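Cytochrome c' (Thermochromatium tepidum, PDB 3VRC) carries a covalently bound heme c and probably serves in electron transfer, as a cytochrome c' of a thermophilic purple photosynthetic bacterium. Local coordinates at residues M23-A28 / A36-A41; A48-G53 / T93-L98; G85-D90 / Q126-D131. One frame throughout, in Å; residues are numbered along the deposited sequence. Where two conformers were deposited one is given.

Contact 1 (M23-A28 / A36-A41); sequences MGKIKA and ADQVRA
Gln38's carboxamide meets Lys25 at its nitrogen end. Lys25 CD lies 4.0 Å from Gln38 NE2, well above the amide plane rather than within it, so a methylene rests against the group and no polar atom of Lys25 meets it. The oxygen end is engaged elsewhere: Gln38 OE1 accepts a hydrogen bond from Asn29 ND2, which ties the amide to the end of helix 5-31. Gln38 reaches across the groove with CG anti to its backbone N (chi1 -174°) and the chain extended beyond, whereas Lys25 bends at chi3 (-82°) and crosses it at about a right angle.

The bend carries Lys25 NZ down the groove to a water, to which it donates at 2.9 Å. That water in turn donates to Gln38 O at 3.0 Å, bridging the ammonium to the backbone of the facing helix. Trp21 adds a cation-pi contact to the same lysine.

Beneath this polar seam the two helices come close, Ile26 CA and Val39 CA being 5.5 Å apart. The branched side chains stand alongside each other, with Ile26 CG2 4.3 Å from Val39 CG1. Ile26 continues inward onto Val110 and Phe114 of helix 107-128, and Val39 packs on Ala102, so the pair joins the first two helices of a four-helix bundle to the other two. Ala41, at the end of 36-41, packs on Asn51 of the second subunit.

The chemistry is thus layered. Apolar branches fill the inner side, while on the outer side the lysine contributes its methylenes by van der Waals contact and its charge through water, which probably lets the ammonium remain hydrated while it spans the helices.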
loop_
_atom_site.group_PDB
_atom_site.type_symbol
_atom_site.label_atom_id
_atom_site.label_comp_id
_atom_site.label_asym_id
_atom_site.label_seq_id
_atom_site.Cartn_x
_atom_site.Cartn_y
_atom_site.Cartn_z
ATOM N N MET B 23 -0.028 10.266 0.907
ATOM C CA MET B 23 -0.613 11.505 1.421
ATOM C C MET B 23 0.374 12.636 1.315
ATOM O O MET B 23 -0.021 13.750 0.922
ATOM C CB MET B 23 -1.070 11.332 2.863
ATOM C CG MET B 23 -2.255 10.408 3.040
ATOM S SD MET B 23 -3.822 11.085 2.483
ATOM C CE MET B 23 -4.191 12.231 3.804
ATOM N N GLY B 24 1.647 12.409 1.649
ATOM C CA GLY B 24 2.627 13.455 1.586
ATOM C C GLY B 24 2.815 13.968 0.190
ATOM O O GLY B 24 3.037 15.181 -0.009
ATOM N N LYS B 25 2.725 13.102 -0.830
ATOM C CA LYS B 25 2.834 13.599 -2.202
ATOM C C LYS B 25 1.648 14.481 -2.527
ATOM O O LYS B 25 1.830 15.488 -3.251
ATOM C CB LYS B 25 2.887 12.393 -3.198
ATOM C CG LYS B 25 4.169 11.586 -3.086
ATOM C CD LYS B 25 4.455 10.515 -4.101
ATOM C CE LYS B 25 3.759 9.294 -3.751
ATOM N NZ LYS B 25 3.809 8.267 -4.821
ATOM N N ILE B 26 0.450 14.110 -2.109
ATOM C CA ILE B 26 -0.711 14.968 -2.396
ATOM C C ILE B 26 -0.528 16.346 -1.750
ATOM O O ILE B 26 -0.742 17.372 -2.405
ATOM C CB ILE B 26 -1.998 14.283 -1.973
ATOM C CG1 ILE B 26 -2.176 12.967 -2.716
ATOM C CG2 ILE B 26 -3.194 15.238 -2.215
ATOM C CD1 ILE B 26 -3.343 12.107 -2.228
ATOM N N LYS B 27 -0.094 16.377 -0.486
ATOM C CA LYS B 27 0.123 17.649 0.199
ATOM C C LYS B 27 1.113 18.486 -0.589
ATOM O O LYS B 27 0.906 19.709 -0.823
ATOM C CB LYS B 27 0.645 17.375 1.595
ATOM C CG LYS B 27 0.885 18.631 2.407
ATOM C CD LYS B 27 1.156 18.319 3.872
ATOM C CE LYS B 27 1.209 19.535 4.794
ATOM N NZ LYS B 27 2.542 20.199 4.672
ATOM N N ALA B 28 2.193 17.862 -1.060
ATOM C CA ALA B 28 3.211 18.600 -1.791
ATOM C C ALA B 28 2.719 19.206 -3.068
ATOM O O ALA B 28 3.078 20.322 -3.440
ATOM C CB ALA B 28 4.443 17.733 -2.056
ATOM N N ALA B 36 -1.371 16.660 -11.689
ATOM C CA ALA B 36 -2.593 15.927 -11.547
ATOM C C ALA B 36 -2.407 14.435 -11.648
ATOM O O ALA B 36 -3.070 13.677 -10.931
ATOM C CB ALA B 36 -3.632 16.407 -12.574
ATOM N N ASP B 37 -1.550 13.973 -12.559
ATOM C CA ASP B 37 -1.361 12.529 -12.728
ATOM C C ASP B 37 -0.650 11.935 -11.495
ATOM O O ASP B 37 -0.995 10.790 -11.113
ATOM C CB ASP B 37 -0.559 12.259 -13.987
ATOM C CG ASP B 37 -1.355 12.468 -15.232
ATOM O OD1 ASP B 37 -2.607 12.458 -15.163
ATOM O OD2 ASP B 37 -0.666 12.605 -16.268
ATOM N N GLN B 38 0.314 12.636 -10.897
ATOM C CA GLN B 38 0.907 12.129 -9.694
ATOM C C GLN B 38 -0.137 12.048 -8.563
ATOM O O GLN B 38 -0.132 11.090 -7.762
ATOM C CB GLN B 38 2.083 12.974 -9.252
ATOM C CG GLN B 38 2.786 12.332 -8.069
ATOM C CD GLN B 38 4.006 13.074 -7.630
ATOM O OE1 GLN B 38 3.938 14.282 -7.445
ATOM N NE2 GLN B 38 5.135 12.393 -7.533
ATOM N N VAL B 39 -0.978 13.070 -8.461
ATOM C CA VAL B 39 -2.017 13.072 -7.439
ATOM C C VAL B 39 -3.005 11.948 -7.634
ATOM O O VAL B 39 -3.418 11.320 -6.659
ATOM C CB VAL B 39 -2.665 14.471 -7.358
ATOM C CG1 VAL B 39 -3.843 14.458 -6.423
ATOM C CG2 VAL B 39 -1.621 15.483 -6.917
ATOM N N ARG B 40 -3.404 11.674 -8.864
ATOM C CA ARG B 40 -4.250 10.503 -9.172
ATOM C C ARG B 40 -3.621 9.241 -8.626
ATOM O O ARG B 40 -4.262 8.446 -7.940
ATOM C CB ARG B 40 -4.415 10.341 -10.704
ATOM C CG ARG B 40 -5.448 11.274 -11.302
ATOM C CD ARG B 40 -5.563 11.016 -12.832
ATOM N NE ARG B 40 -6.536 11.928 -13.440
ATOM C CZ ARG B 40 -6.272 13.119 -13.980
ATOM N NH1 ARG B 40 -5.009 13.551 -14.136
ATOM N NH2 ARG B 40 -7.273 13.845 -14.449
ATOM N N ALA B 41 -2.359 9.005 -8.952
ATOM C CA ALA B 41 -1.706 7.754 -8.545
ATOM C C ALA B 41 -1.665 7.668 -7.002
ATOM O O ALA B 41 -1.903 6.610 -6.422
ATOM C CB ALA B 41 -0.306 7.698 -9.142
HETATM O O HOH W 1 2.046 9.166 -6.998
#

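Contact 2 (A48-G53 / T93-L98); sequences AIANSG and TAANAL
Asn51 ND2 is gripped from both sides of the interface, donating to Ala47 O, one turn back in helix 36-50, and to Gly92 O just ahead of 93-98. It also meets the side chain of Asn96, which comes from the opposite direction. Asn96 OD1 is 3.2 Å from Asn51 ND2, but the angle is too poor for a hydrogen bond. The reason is geometric: the two amide planes are only 9° apart, and Asn96 OD1 lies well off the plane of Asn51's amide, in which the N-H bonds lie. Asn51 sends CG anti to its carbonyl carbon (chi1 -69°), and the amide is then turned at chi2 (-76°) so that its nitrogen faces helix 81-103.

One step inward the packing is made by methyl groups. Ala50 CB and Ala95 CB meet tip to tip at 3.8 Å, and with such small side chains the CA atoms of Ala50 and Ala95 approach to 6.6 Å. This is a helix-helix seam of the four-helix bundle of cytochrome c', placed where helix 36-50 ends: Ala50 is its last helical residue and Asn51 the first to leave helical angles. Ala95 also packs on Val46, and Asn96 on Ala47, so the seam runs on toward the start of that helix.

The departing chain is held by Ser52, whose OG donates to Ile49 O at 2.7 Å; the same oxygen accepts from Ser52 N at 3.2 Å. Ile49 and Ser52 face the dimer partner, both packing on Phe18 of the second subunit.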
loop_
_atom_site.group_PDB
_atom_site.type_symbol
_atom_site.label_atom_id
_atom_site.label_comp_id
_atom_site.label_asym_id
_atom_site.label_seq_id
_atom_site.Cartn_x
_atom_site.Cartn_y
_atom_site.Cartn_z
ATOM N N ALA B 48 -7.249 2.643 -2.198
ATOM C CA ALA B 48 -7.153 1.184 -2.237
ATOM C C ALA B 48 -6.793 0.645 -0.828
ATOM O O ALA B 48 -7.426 -0.328 -0.362
ATOM C CB ALA B 48 -6.153 0.708 -3.274
ATOM N N ILE B 49 -5.786 1.205 -0.212
ATOM C CA ILE B 49 -5.372 0.689 1.100
ATOM C C ILE B 49 -6.459 0.909 2.146
ATOM O O ILE B 49 -6.749 0.005 2.947
ATOM C CB ILE B 49 -4.050 1.268 1.526
ATOM C CG1 ILE B 49 -2.933 0.831 0.539
ATOM C CG2 ILE B 49 -3.726 0.862 2.987
ATOM C CD1 ILE B 49 -1.570 1.360 0.874
ATOM N N ALA B 50 -7.146 2.055 2.104
ATOM C CA ALA B 50 -8.205 2.319 3.081
ATOM C C ALA B 50 -9.360 1.387 2.920
ATOM O O ALA B 50 -10.135 1.225 3.872
ATOM C CB ALA B 50 -8.649 3.764 2.961
ATOM N N ASN B 51 -9.570 0.764 1.745
ATOM C CA ASN B 51 -10.622 -0.097 1.474
ATOM C C ASN B 51 -10.198 -1.571 1.321
ATOM O O ASN B 51 -10.918 -2.380 0.786
ATOM C CB ASN B 51 -11.418 0.368 0.243
ATOM C CG ASN B 51 -12.164 1.653 0.593
ATOM O OD1 ASN B 51 -13.188 1.594 1.291
ATOM N ND2 ASN B 51 -11.678 2.793 0.190
ATOM N N SER B 52 -9.056 -1.935 1.898
ATOM C CA SER B 52 -8.458 -3.246 1.711
ATOM C C SER B 52 -8.783 -4.211 2.792
ATOM O O SER B 52 -8.301 -5.336 2.691
ATOM C CB SER B 52 -6.912 -3.098 1.576
ATOM O OG SER B 52 -6.304 -2.673 2.761
ATOM N N GLY B 53 -9.566 -3.822 3.802
ATOM C CA GLY B 53 -9.959 -4.792 4.820
ATOM C C GLY B 53 -8.899 -4.933 5.904
ATOM O O GLY B 53 -8.701 -6.058 6.441
ATOM N N THR B 93 -14.481 5.773 3.024
ATOM C CA THR B 93 -15.388 6.620 2.241
ATOM C C THR B 93 -14.662 7.889 1.852
ATOM O O THR B 93 -14.731 8.325 0.649
ATOM C CB THR B 93 -16.617 6.949 3.093
ATOM O OG1 THR B 93 -17.271 5.695 3.366
ATOM C CG2 THR B 93 -17.536 7.995 2.418
ATOM N N ALA B 94 -13.958 8.551 2.757
ATOM C CA ALA B 94 -13.249 9.796 2.444
ATOM C C ALA B 94 -12.173 9.508 1.409
ATOM O O ALA B 94 -11.957 10.323 0.484
ATOM C CB ALA B 94 -12.661 10.426 3.692
ATOM N N ALA B 95 -11.486 8.377 1.535
ATOM C CA ALA B 95 -10.371 8.078 0.598
ATOM C C ALA B 95 -10.936 7.812 -0.787
ATOM O O ALA B 95 -10.323 8.254 -1.789
ATOM C CB ALA B 95 -9.609 6.886 1.109
ATOM N N ASN B 96 -12.038 7.116 -0.918
ATOM C CA ASN B 96 -12.674 6.971 -2.222
ATOM C C ASN B 96 -13.054 8.336 -2.820
ATOM O O ASN B 96 -12.825 8.600 -4.022
ATOM C CB ASN B 96 -13.866 6.081 -2.148
ATOM C CG ASN B 96 -13.458 4.610 -2.108
ATOM O OD1 ASN B 96 -12.404 4.217 -2.579
ATOM N ND2 ASN B 96 -14.370 3.793 -1.655
ATOM N N ALA B 97 -13.554 9.246 -1.980
ATOM C CA ALA B 97 -13.855 10.592 -2.486
ATOM C C ALA B 97 -12.616 11.356 -2.924
ATOM O O ALA B 97 -12.692 12.138 -3.889
ATOM C CB ALA B 97 -14.665 11.346 -1.421
ATOM N N LEU B 98 -11.497 11.137 -2.267
ATOM C CA LEU B 98 -10.244 11.729 -2.698
ATOM C C LEU B 98 -9.793 11.188 -4.046
ATOM O O LEU B 98 -9.356 11.951 -4.911
ATOM C CB LEU B 98 -9.216 11.483 -1.600
ATOM C CG LEU B 98 -7.779 11.922 -1.922
ATOM C CD1 LEU B 98 -7.711 13.402 -2.273
ATOM C CD2 LEU B 98 -6.867 11.531 -0.754
#

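Contact 3 (G85-D90 / Q126-D131); sequences GKLARD and QKYRAD. With HEC (heme c), chain L.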
loop_
_atom_site.group_PDB
_atom_site.type_symbol
_atom_site.label_atom_id
_atom_site.label_comp_id
_atom_site.label_asym_id
_atom_site.label_seq_id
_atom_site.Cartn_x
_atom_site.Cartn_y
_atom_site.Cartn_z
ATOM N N GLY B 85 -13.740 0.320 13.907
ATOM C CA GLY B 85 -14.287 -0.084 12.637
ATOM C C GLY B 85 -15.025 1.066 11.950
ATOM O O GLY B 85 -14.926 1.282 10.732
ATOM N N LYS B 86 -15.793 1.817 12.733
ATOM C CA LYS B 86 -16.521 2.956 12.194
ATOM C C LYS B 86 -15.526 4.013 11.685
ATOM O O LYS B 86 -15.707 4.590 10.578
ATOM C CB LYS B 86 -17.425 3.567 13.273
ATOM C CG LYS B 86 -18.339 4.669 12.756
ATOM C CD LYS B 86 -17.763 6.073 12.925
ATOM C CE LYS B 86 -18.686 7.123 12.286
ATOM N NZ LYS B 86 -18.116 8.499 12.457
ATOM N N LEU B 87 -14.475 4.292 12.455
ATOM C CA LEU B 87 -13.461 5.262 12.026
ATOM C C LEU B 87 -12.735 4.780 10.767
ATOM O O LEU B 87 -12.380 5.613 9.900
ATOM C CB LEU B 87 -12.480 5.558 13.136
ATOM C CG LEU B 87 -13.090 6.217 14.406
ATOM C CD1 LEU B 87 -12.005 6.612 15.349
ATOM C CD2 LEU B 87 -14.036 7.362 14.104
ATOM N N ALA B 88 -12.540 3.467 10.639
ATOM C CA ALA B 88 -11.940 2.920 9.435
ATOM C C ALA B 88 -12.875 3.103 8.261
ATOM O O ALA B 88 -12.440 3.428 7.137
ATOM C CB ALA B 88 -11.564 1.463 9.647
ATOM N N ARG B 89 -14.179 2.900 8.476
ATOM C CA ARG B 89 -15.127 3.130 7.375
ATOM C C ARG B 89 -15.189 4.577 6.967
ATOM O O ARG B 89 -15.281 4.853 5.753
ATOM C CB ARG B 89 -16.502 2.613 7.782
ATOM C CG ARG B 89 -16.630 1.093 7.745
ATOM C CD ARG B 89 -18.055 0.548 7.931
ATOM N NE ARG B 89 -18.742 1.086 9.111
ATOM C CZ ARG B 89 -18.685 0.571 10.347
ATOM N NH1 ARG B 89 -17.933 -0.500 10.631
ATOM N NH2 ARG B 89 -19.355 1.169 11.315
ATOM N N ASP B 90 -15.069 5.518 7.927
ATOM C CA ASP B 90 -15.022 6.898 7.557
ATOM C C ASP B 90 -13.808 7.172 6.677
ATOM O O ASP B 90 -13.925 7.913 5.691
ATOM C CB ASP B 90 -14.872 7.808 8.786
ATOM C CG ASP B 90 -16.135 7.942 9.665
ATOM O OD1 ASP B 90 -17.207 7.479 9.279
ATOM O OD2 ASP B 90 -15.918 8.530 10.792
ATOM N N GLN B 126 -5.931 9.948 17.251
ATOM C CA GLN B 126 -6.092 10.644 18.532
ATOM C C GLN B 126 -6.600 9.670 19.588
ATOM O O GLN B 126 -6.219 9.780 20.748
ATOM C CB GLN B 126 -7.022 11.818 18.359
ATOM C CG GLN B 126 -6.211 12.941 17.757
ATOM C CD GLN B 126 -6.943 14.241 17.700
ATOM O OE1 GLN B 126 -8.123 14.277 17.343
ATOM N NE2 GLN B 126 -6.247 15.336 18.052
ATOM N N LYS B 127 -7.502 8.785 19.214
ATOM C CA LYS B 127 -8.043 7.853 20.168
ATOM C C LYS B 127 -7.173 6.635 20.392
ATOM O O LYS B 127 -7.170 6.092 21.513
ATOM C CB LYS B 127 -9.418 7.388 19.694
ATOM C CG LYS B 127 -10.520 8.432 19.809
ATOM C CD LYS B 127 -11.797 7.910 19.167
ATOM C CE LYS B 127 -13.058 8.636 19.604
ATOM N NZ LYS B 127 -14.206 8.123 18.769
ATOM N N TYR B 128 -6.580 6.094 19.303
ATOM C CA TYR B 128 -6.174 4.708 19.320
ATOM C C TYR B 128 -4.707 4.417 18.977
ATOM O O TYR B 128 -4.298 3.258 19.040
ATOM C CB TYR B 128 -7.063 3.914 18.385
ATOM C CG TYR B 128 -8.535 3.943 18.755
ATOM C CD1 TYR B 128 -8.934 3.597 20.056
ATOM C CD2 TYR B 128 -9.516 4.352 17.857
ATOM C CE1 TYR B 128 -10.267 3.658 20.439
ATOM C CE2 TYR B 128 -10.834 4.379 18.222
ATOM C CZ TYR B 128 -11.223 4.030 19.538
ATOM O OH TYR B 128 -12.545 4.095 19.933
ATOM N N ARG B 129 -3.924 5.430 18.640
ATOM C CA ARG B 129 -2.507 5.234 18.294
ATOM C C ARG B 129 -1.631 5.967 19.256
ATOM O O ARG B 129 -1.850 7.157 19.533
ATOM C CB ARG B 129 -2.248 5.717 16.868
ATOM C CG ARG B 129 -0.809 5.439 16.421
ATOM C CD ARG B 129 -0.438 6.085 15.093
ATOM N NE ARG B 129 -0.359 7.527 15.237
ATOM C CZ ARG B 129 0.010 8.325 14.244
ATOM N NH1 ARG B 129 0.287 7.818 13.020
ATOM N NH2 ARG B 129 0.136 9.628 14.437
ATOM N N ALA B 130 -0.616 5.288 19.804
ATOM C CA ALA B 130 0.367 5.942 20.686
ATOM C C ALA B 130 1.248 6.889 19.880
ATOM O O ALA B 130 1.601 6.628 18.743
ATOM C CB ALA B 130 1.177 4.861 21.370
ATOM N N ASP B 131 1.590 8.010 20.521
ATOM C CA ASP B 131 2.503 8.997 19.956
ATOM C C ASP B 131 3.933 8.474 20.070
ATOM O O ASP B 131 4.233 7.615 20.924
ATOM C CB ASP B 131 2.382 10.317 20.709
ATOM C CG ASP B 131 0.988 10.912 20.645
ATOM O OD1 ASP B 131 0.424 10.985 19.521
ATOM O OD2 ASP B 131 0.464 11.331 21.709
ATOM O OXT ASP B 131 4.835 8.904 19.326
HETATM FE FE HEC L . -2.799 5.225 11.023
HETATM C CHA HEC L . -0.114 3.768 12.643
HETATM C CHB HEC L . -0.657 6.902 8.927
HETATM C CHC HEC L . -5.430 6.201 9.094
HETATM C CHD HEC L . -4.906 3.545 13.106
HETATM N NA HEC L . -0.737 5.377 10.863
HETATM C C1A HEC L . 0.185 4.705 11.602
HETATM C C2A HEC L . 1.493 5.147 11.275
HETATM C C3A HEC L . 1.363 6.079 10.208
HETATM C C4A HEC L . -0.058 6.125 9.971
HETATM C CMA HEC L . 2.413 6.773 9.432
HETATM C CAA HEC L . 2.748 4.770 11.995
HETATM C CBA HEC L . 3.783 4.162 11.177
HETATM C CGA HEC L . 3.211 2.904 10.626
HETATM O O1A HEC L . 3.513 2.660 9.403
HETATM O O2A HEC L . 2.554 2.085 11.281
HETATM N NB HEC L . -2.989 6.301 9.294
HETATM C C1B HEC L . -2.035 6.919 8.611
HETATM C C2B HEC L . -2.550 7.746 7.543
HETATM C C3B HEC L . -3.924 7.496 7.583
HETATM C C4B HEC L . -4.167 6.591 8.683
HETATM C CMB HEC L . -1.799 8.596 6.611
HETATM C CAB HEC L . -5.049 8.078 6.745
HETATM C CBB HEC L . -4.808 8.232 5.295
HETATM N NC HEC L . -4.817 4.921 11.085
HETATM C C1C HEC L . -5.758 5.426 10.226
HETATM C C2C HEC L . -7.119 5.109 10.650
HETATM C C3C HEC L . -6.931 4.321 11.806
HETATM C C4C HEC L . -5.500 4.255 12.041
HETATM C CMC HEC L . -8.332 5.596 9.951
HETATM C CAC HEC L . -7.968 3.715 12.718
HETATM C CBC HEC L . -9.337 3.532 12.133
HETATM N ND HEC L . -2.575 3.978 12.586
HETATM C C1D HEC L . -3.538 3.361 13.313
HETATM C C2D HEC L . -3.017 2.487 14.320
HETATM C C3D HEC L . -1.656 2.480 14.157
HETATM C C4D HEC L . -1.413 3.398 13.032
HETATM C CMD HEC L . -3.828 1.724 15.347
HETATM C CAD HEC L . -0.602 1.677 14.856
HETATM C CBD HEC L . -0.368 0.339 14.103
HETATM C CGD HEC L . 0.589 -0.581 14.841
HETATM O O1D HEC L . 1.672 -0.073 15.253
HETATM O O2D HEC L . 0.237 -1.756 15.032
#
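Leu87 and Lys127 mark the nearest approach of the two backbones, yet their CA atoms are 10.1 Å apart, so contact between the two segments is made by side chains. Leu87 CD1 does the reaching. It comes to the edge of the Tyr128 ring, near the ring plane, 3.8 Å from Tyr128 CE2, and also touches Lys127 CD at 4.0 Å; the leucine crosses both partners at about a right angle. The neighbouring Lys127 lays its CB over the centre of one Tyr128 face, 3.4 Å above the plane. Both polar ends go to one carboxylate oxygen, Asp83 OD2, which accepts from Tyr128 OH and forms a salt bridge with Lys127 NZ. Asp83 thus helps fix the ring against Leu87.

The same two segments flank the heme. On one side its CBC methyl group sits against helix 81-103, 3.5 Å from Ala88 N and 3.9 Å from Leu87 CB. From the other segment Arg129 lies over one face of the porphyrin: its CD is above the CHA bridge, 3.4 Å from heme CHA, and a bend at chi3 (70°) brings NH1 within 3.4 Å of heme C2A. The guanidinium presents its edge to the macrocycle, with heme C1A in its plane. Cutting Arg129 back to an alanine here would remove the methylenes and guanidinium from the ring, and is likely to open a gap over the CHA bridge and leave that part of the heme less firmly held.

In the last turns of helix 107-128, before Tyr128, stand Cys121, Cys124 and His125, the C-X-X-C-H heme-attachment motif, with His125 as axial iron ligand; near the C-terminus this is the hallmark of class II cytochromes c such as cytochrome c'.

The three contacts are spaced along the bundle. Contacts 1 and 3 lie on opposite sides of the chain's centre, their centres about 23 Å apart, with contact 2 between them, about 15 Å from the first and 14 Å from the third. Contacts 1 and 2 share helix 36-50 and touch directly, Ile26 CD1 meeting Leu98 CD2 at 3.9 Å in the core. Contacts 2 and 3 share helix 81-103 along adjoining segments. Contact 3 lines the heme pocket, and the Ala50 side chain of contact 2 is about 6 Å from the heme. In contact 1 the side chain of Ile26 is about 9 Å off, while Met23 on the same segment reaches the heme.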